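Local coordinates for protein esterase TesA (Pseudomonas aeruginosa, PDB 4JGG) that hydrolyses carboxylic esters as a secreted serine esterase of the GDSL family, with lysophospholipase activity and a low thioesterase activity toward palmitoyl-coenzyme A, at residues A[91-96]-A[112-117]; A[158-163]-A[194-199]. All coordinates share one frame; numbering follows the deposited sequence.

Both interactions pack a helix against the same parallel sheet, but on opposite faces of it. Interaction 1 sets helix 104-121 on the central strand 88-92, and interaction 2 sets the C-terminal part of helix 186-197 on the outermost strand 158-160. Their centres lie about 15 Å apart. They meet where Glu92 CG of strand 88-92 packs 4.0 Å from Phe163 CE2, in the loop that follows strand 158-160. Interaction 1 is the nearer to the probable catalytic residues: the side chain of Leu93 is about 9 Å from that of Ser30, the nucleophile by similarity, and about 12 Å from that of His180, likewise inferred. Interaction 2 lies away from these sites.

Interaction 1. Residues A[91-96]-A[112-117]; sequences IELGGN and ASMAQK
Ile91 and Met114 slant across each other, strand residue against helix residue, and Leu93 meets the same methionine at roughly a right angle. Ile91 has an extended chain (chi2 167°) that carries CD1 from the strand to the helix, where it rests 3.8 Å from Met114 CB. The methionine chain bends at the sulfur (chi3 71°), which turns the terminal methyl back toward the isoleucine, Met114 CE lying 4.0 Å from both CG1 and CD1 of Ile91. The isoleucine tip thus touches both the root and the end of one methionine, both on its helix side. The sulfur faces the other neighbour, with Met114 SD 4.2 Å from Leu93 CD1, an ordinary apolar contact. Methionine suits this place because its flexible, unbranched chain can follow two differently shaped partners, while a branched isoleucine fits the strand. Ala115, on the next helical position, brings only a methyl group and lets the backbone come close: Ile91 CD1 is 4.3 Å from Ala115 N. Every touching residue is buried; Leu74 and Leu77 of helix 70-84 also pack on Met114, and Val125 of strand 124-128 packs on Ala115. Beyond Leu93 the chain turns through Gly94, the N-cap of helix 95-99, at a positive phi of 105° where a side chain would press on Leu93 O. The Gly-Gly-Asn sequence matches a conserved block of the SGNH hydrolases, in whose relatives the asparagine helps to form the oxyanion hole; Asn96 probably corresponds to it. The helix of this contact connects strand 88-92 to its parallel neighbour 124-128, and the packing is that of a beta-alpha-beta crossover in an alpha/beta/alpha sandwich.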
loop_
_atom_site.group_PDB
_atom_site.type_symbol
_atom_site.label_atom_id
_atom_site.label_comp_id
_atom_site.label_asym_id
_atom_site.label_seq_id
_atom_site.Cartn_x
_atom_site.Cartn_y
_atom_site.Cartn_z
ATOM N N ILE A 91 4.358 1.915 -0.257
ATOM C CA ILE A 91 3.283 2.914 -0.277
ATOM C C ILE A 91 1.962 2.288 -0.691
ATOM O O ILE A 91 1.851 1.715 -1.772
ATOM C CB ILE A 91 3.612 4.088 -1.222
ATOM C CG1 ILE A 91 4.818 4.879 -0.704
ATOM C CG2 ILE A 91 2.402 4.994 -1.394
ATOM C CD1 ILE A 91 5.381 5.850 -1.732
ATOM N N GLU A 92 0.958 2.423 0.171
ATOM C CA GLU A 92 -0.379 1.912 -0.088
ATOM C C GLU A 92 -1.424 3.015 0.110
ATOM O O GLU A 92 -2.216 2.987 1.051
ATOM C CB GLU A 92 -0.694 0.713 0.813
ATOM C CG GLU A 92 -2.057 0.071 0.516
ATOM C CD GLU A 92 -3.141 0.444 1.518
ATOM O OE1 GLU A 92 -2.886 0.346 2.736
ATOM O OE2 GLU A 92 -4.260 0.824 1.088
ATOM N N LEU A 93 -1.424 3.982 -0.794
ATOM C CA LEU A 93 -2.313 5.121 -0.672
ATOM C C LEU A 93 -3.050 5.377 -1.984
ATOM O O LEU A 93 -2.660 4.857 -3.034
ATOM C CB LEU A 93 -1.515 6.350 -0.245
ATOM C CG LEU A 93 -1.073 6.376 1.222
ATOM C CD1 LEU A 93 -0.462 7.723 1.533
ATOM C CD2 LEU A 93 -2.266 6.123 2.141
ATOM N N GLY A 94 -4.119 6.165 -1.926
ATOM C CA GLY A 94 -4.883 6.491 -3.123
ATOM C C GLY A 94 -6.206 5.763 -3.218
ATOM O O GLY A 94 -7.054 6.096 -4.047
ATOM N N GLY A 95 -6.388 4.753 -2.375
ATOM C CA GLY A 95 -7.666 4.077 -2.297
ATOM C C GLY A 95 -8.738 5.059 -1.899
ATOM O O GLY A 95 -9.869 5.008 -2.387
ATOM N N ASN A 96 -8.385 5.972 -0.996
ATOM C CA ASN A 96 -9.327 7.017 -0.591
ATOM C C ASN A 96 -9.525 8.071 -1.657
ATOM O O ASN A 96 -10.632 8.540 -1.848
ATOM C CB ASN A 96 -8.938 7.639 0.753
ATOM C CG ASN A 96 -9.222 6.705 1.907
ATOM O OD1 ASN A 96 -10.297 6.108 1.968
ATOM N ND2 ASN A 96 -8.245 6.529 2.804
ATOM N N ALA A 112 3.861 10.051 -7.158
ATOM C CA ALA A 112 5.134 10.261 -7.830
ATOM C C ALA A 112 6.121 10.998 -6.932
ATOM O O ALA A 112 7.257 10.557 -6.775
ATOM C CB ALA A 112 4.916 11.032 -9.136
ATOM N N SER A 113 5.672 12.116 -6.354
ATOM C CA SER A 113 6.473 12.928 -5.444
ATOM C C SER A 113 6.884 12.157 -4.183
ATOM O O SER A 113 8.020 12.280 -3.724
ATOM C CB SER A 113 5.717 14.203 -5.066
ATOM O OG SER A 113 6.494 15.012 -4.202
ATOM N N MET A 114 5.972 11.355 -3.638
ATOM C CA MET A 114 6.309 10.470 -2.515
ATOM C C MET A 114 7.424 9.511 -2.894
ATOM O O MET A 114 8.332 9.287 -2.110
ATOM C CB MET A 114 5.100 9.635 -2.050
ATOM C CG MET A 114 3.988 10.384 -1.309
ATOM S SD MET A 114 2.747 9.238 -0.628
ATOM C CE MET A 114 3.666 8.465 0.704
ATOM N N ALA A 115 7.323 8.910 -4.079
ATOM C CA ALA A 115 8.300 7.919 -4.525
ATOM C C ALA A 115 9.632 8.591 -4.793
ATOM O O ALA A 115 10.691 8.025 -4.531
ATOM C CB ALA A 115 7.812 7.181 -5.766
ATOM N N GLN A 116 9.568 9.810 -5.309
ATOM C CA GLN A 116 10.762 10.621 -5.515
ATOM C C GLN A 116 11.470 10.894 -4.196
ATOM O O GLN A 116 12.686 10.739 -4.092
ATOM C CB GLN A 116 10.389 11.940 -6.200
ATOM C CG GLN A 116 11.571 12.796 -6.612
ATOM C CD GLN A 116 12.014 13.744 -5.519
ATOM O OE1 GLN A 116 11.217 14.155 -4.678
ATOM N NE2 GLN A 116 13.298 14.101 -5.526
ATOM N N LYS A 117 10.704 11.297 -3.186
ATOM C CA LYS A 117 11.289 11.703 -1.913
ATOM C C LYS A 117 11.878 10.510 -1.166
ATOM O O LYS A 117 12.931 10.623 -0.537
ATOM C CB LYS A 117 10.251 12.409 -1.043
ATOM C CG LYS A 117 9.947 13.841 -1.450
ATOM C CD LYS A 117 8.885 14.423 -0.532
ATOM C CE LYS A 117 8.416 15.809 -0.976
ATOM N NZ LYS A 117 9.487 16.831 -0.874
#

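Interaction 2. Residues A[158-163]-A[194-199]; sequences ALVPFF and WPTLKP
Thr196 meets Val160 between two aromatic residues whose rings take no part in the contact and each of which carries, on one face, a neighbour from its own segment. On the Phe162 ring this is Pro161 CB, 3.6 Å above the plane and offset toward the rim. On the Trp194 indole it is Lys198 CG, a helical turn further on, while Arg50 makes a cation-pi contact with the same tryptophan. Phe163 meets Trp43 edge-to-face. The join itself is mostly aliphatic. Val160 turns CG2 toward the helix, and this methyl approaches Thr196 CB to 3.6 Å, the two side chains slanting past one another. The threonine methyl, set anti to the backbone N, lies against the strand, Thr196 CG2 being 3.7 Å from Leu159 O and 4.3 Å from Ala158 CB. The hydroxyl lies on the same valine methyl, Thr196 OG1 being 3.7 Å from Val160 CG2. A compact, branched residue suits this spot: three strand residues are touched at once, and the small alanine and the short-branched valine let the helix come near, Val160 and Thr196 having their CA atoms 6.7 Å apart. Leu126 of the neighbouring strand also packs on Thr196. With methyl groups doing most of the touching, the two segments meet here by shape and van der Waals contact, while Asn192 of the same helix adds a hydrogen bond to Phe163 O nearby.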
loop_
_atom_site.group_PDB
_atom_site.type_symbol
_atom_site.label_atom_id
_atom_site.label_comp_id
_atom_site.label_asym_id
_atom_site.label_seq_id
_atom_site.Cartn_x
_atom_site.Cartn_y
_atom_site.Cartn_z
ATOM N N ALA A 158 9.065 -0.360 -7.741
ATOM C CA ALA A 158 8.433 -1.661 -7.879
ATOM C C ALA A 158 6.937 -1.456 -7.699
ATOM O O ALA A 158 6.493 -0.405 -7.209
ATOM C CB ALA A 158 8.998 -2.674 -6.856
ATOM N N LEU A 159 6.155 -2.447 -8.114
ATOM C CA LEU A 159 4.713 -2.306 -8.135
ATOM C C LEU A 159 3.973 -3.634 -8.034
ATOM O O LEU A 159 4.297 -4.595 -8.734
ATOM C CB LEU A 159 4.289 -1.576 -9.417
ATOM C CG LEU A 159 2.805 -1.520 -9.779
ATOM C CD1 LEU A 159 2.016 -0.672 -8.806
ATOM C CD2 LEU A 159 2.661 -0.989 -11.191
ATOM N N VAL A 160 2.986 -3.671 -7.144
ATOM C CA VAL A 160 1.996 -4.739 -7.110
ATOM C C VAL A 160 0.690 -4.160 -7.641
ATOM O O VAL A 160 -0.078 -3.565 -6.891
ATOM C CB VAL A 160 1.759 -5.250 -5.677
ATOM C CG1 VAL A 160 0.511 -6.120 -5.621
ATOM C CG2 VAL A 160 2.985 -5.996 -5.163
ATOM N N PRO A 161 0.434 -4.318 -8.949
ATOM C CA PRO A 161 -0.705 -3.618 -9.558
ATOM C C PRO A 161 -2.043 -3.986 -8.938
ATOM O O PRO A 161 -2.930 -3.131 -8.889
ATOM C CB PRO A 161 -0.655 -4.062 -11.027
ATOM C CG PRO A 161 0.195 -5.290 -11.051
ATOM C CD PRO A 161 1.190 -5.110 -9.931
ATOM N N PHE A 162 -2.179 -5.230 -8.483
ATOM C CA PHE A 162 -3.444 -5.744 -7.970
ATOM C C PHE A 162 -3.306 -6.265 -6.543
ATOM O O PHE A 162 -3.438 -7.467 -6.295
ATOM C CB PHE A 162 -3.966 -6.853 -8.891
ATOM C CG PHE A 162 -3.846 -6.516 -10.351
ATOM C CD1 PHE A 162 -4.722 -5.621 -10.940
ATOM C CD2 PHE A 162 -2.842 -7.072 -11.126
ATOM C CE1 PHE A 162 -4.608 -5.296 -12.274
ATOM C CE2 PHE A 162 -2.726 -6.752 -12.470
ATOM C CZ PHE A 162 -3.607 -5.863 -13.041
ATOM N N PHE A 163 -3.041 -5.350 -5.613
ATOM C CA PHE A 163 -2.814 -5.692 -4.212
ATOM C C PHE A 163 -3.989 -6.480 -3.650
ATOM O O PHE A 163 -3.814 -7.361 -2.826
ATOM C CB PHE A 163 -2.573 -4.404 -3.406
ATOM C CG PHE A 163 -2.477 -4.597 -1.914
ATOM C CD1 PHE A 163 -1.742 -5.641 -1.373
ATOM C CD2 PHE A 163 -3.074 -3.680 -1.044
ATOM C CE1 PHE A 163 -1.634 -5.803 0.001
ATOM C CE2 PHE A 163 -2.964 -3.829 0.335
ATOM C CZ PHE A 163 -2.242 -4.886 0.858
ATOM N N TRP A 194 4.454 -10.265 -1.013
ATOM C CA TRP A 194 5.739 -10.945 -0.766
ATOM C C TRP A 194 6.592 -11.161 -2.015
ATOM O O TRP A 194 7.768 -10.798 -2.025
ATOM C CB TRP A 194 5.527 -12.251 0.011
ATOM C CG TRP A 194 6.805 -12.969 0.414
ATOM C CD1 TRP A 194 7.264 -14.171 -0.064
ATOM C CD2 TRP A 194 7.762 -12.539 1.387
ATOM N NE1 TRP A 194 8.445 -14.504 0.546
ATOM C CE2 TRP A 194 8.780 -13.516 1.441
ATOM C CE3 TRP A 194 7.866 -11.416 2.218
ATOM C CZ2 TRP A 194 9.881 -13.412 2.291
ATOM C CZ3 TRP A 194 8.970 -11.311 3.062
ATOM C CH2 TRP A 194 9.956 -12.301 3.091
ATOM N N PRO A 195 6.018 -11.751 -3.072
ATOM C CA PRO A 195 6.784 -12.042 -4.293
ATOM C C PRO A 195 7.471 -10.820 -4.878
ATOM O O PRO A 195 8.587 -10.923 -5.379
ATOM C CB PRO A 195 5.708 -12.522 -5.275
ATOM C CG PRO A 195 4.649 -13.102 -4.415
ATOM C CD PRO A 195 4.651 -12.288 -3.139
ATOM N N THR A 196 6.792 -9.681 -4.841
ATOM C CA THR A 196 7.310 -8.460 -5.441
ATOM C C THR A 196 8.268 -7.780 -4.462
ATOM O O THR A 196 9.203 -7.093 -4.870
ATOM C CB THR A 196 6.148 -7.517 -5.891
ATOM O OG1 THR A 196 5.371 -8.182 -6.897
ATOM C CG2 THR A 196 6.673 -6.224 -6.472
ATOM N N LEU A 197 8.045 -8.007 -3.170
ATOM C CA LEU A 197 8.917 -7.455 -2.121
ATOM C C LEU A 197 10.230 -8.218 -1.978
ATOM O O LEU A 197 11.311 -7.625 -1.860
ATOM C CB LEU A 197 8.192 -7.481 -0.773
ATOM C CG LEU A 197 9.048 -7.195 0.464
ATOM C CD1 LEU A 197 9.634 -5.793 0.393
ATOM C CD2 LEU A 197 8.246 -7.399 1.748
ATOM N N LYS A 198 10.119 -9.539 -1.963
ATOM C CA LYS A 198 11.249 -10.424 -1.688
ATOM C C LYS A 198 12.555 -10.018 -2.379
ATOM O O LYS A 198 13.584 -9.912 -1.722
ATOM C CB LYS A 198 10.881 -11.865 -2.040
ATOM C CG LYS A 198 11.896 -12.896 -1.570
ATOM C CD LYS A 198 11.369 -14.293 -1.794
ATOM C CE LYS A 198 12.312 -15.346 -1.236
ATOM N NZ LYS A 198 11.884 -16.706 -1.685
ATOM N N PRO A 199 12.516 -9.776 -3.703
ATOM C CA PRO A 199 13.745 -9.450 -4.438
ATOM C C PRO A 199 14.374 -8.142 -3.969
ATOM O O PRO A 199 15.563 -7.916 -4.199
ATOM C CB PRO A 199 13.260 -9.297 -5.885
ATOM C CG PRO A 199 11.954 -10.015 -5.938
ATOM C CD PRO A 199 11.341 -9.794 -4.594
#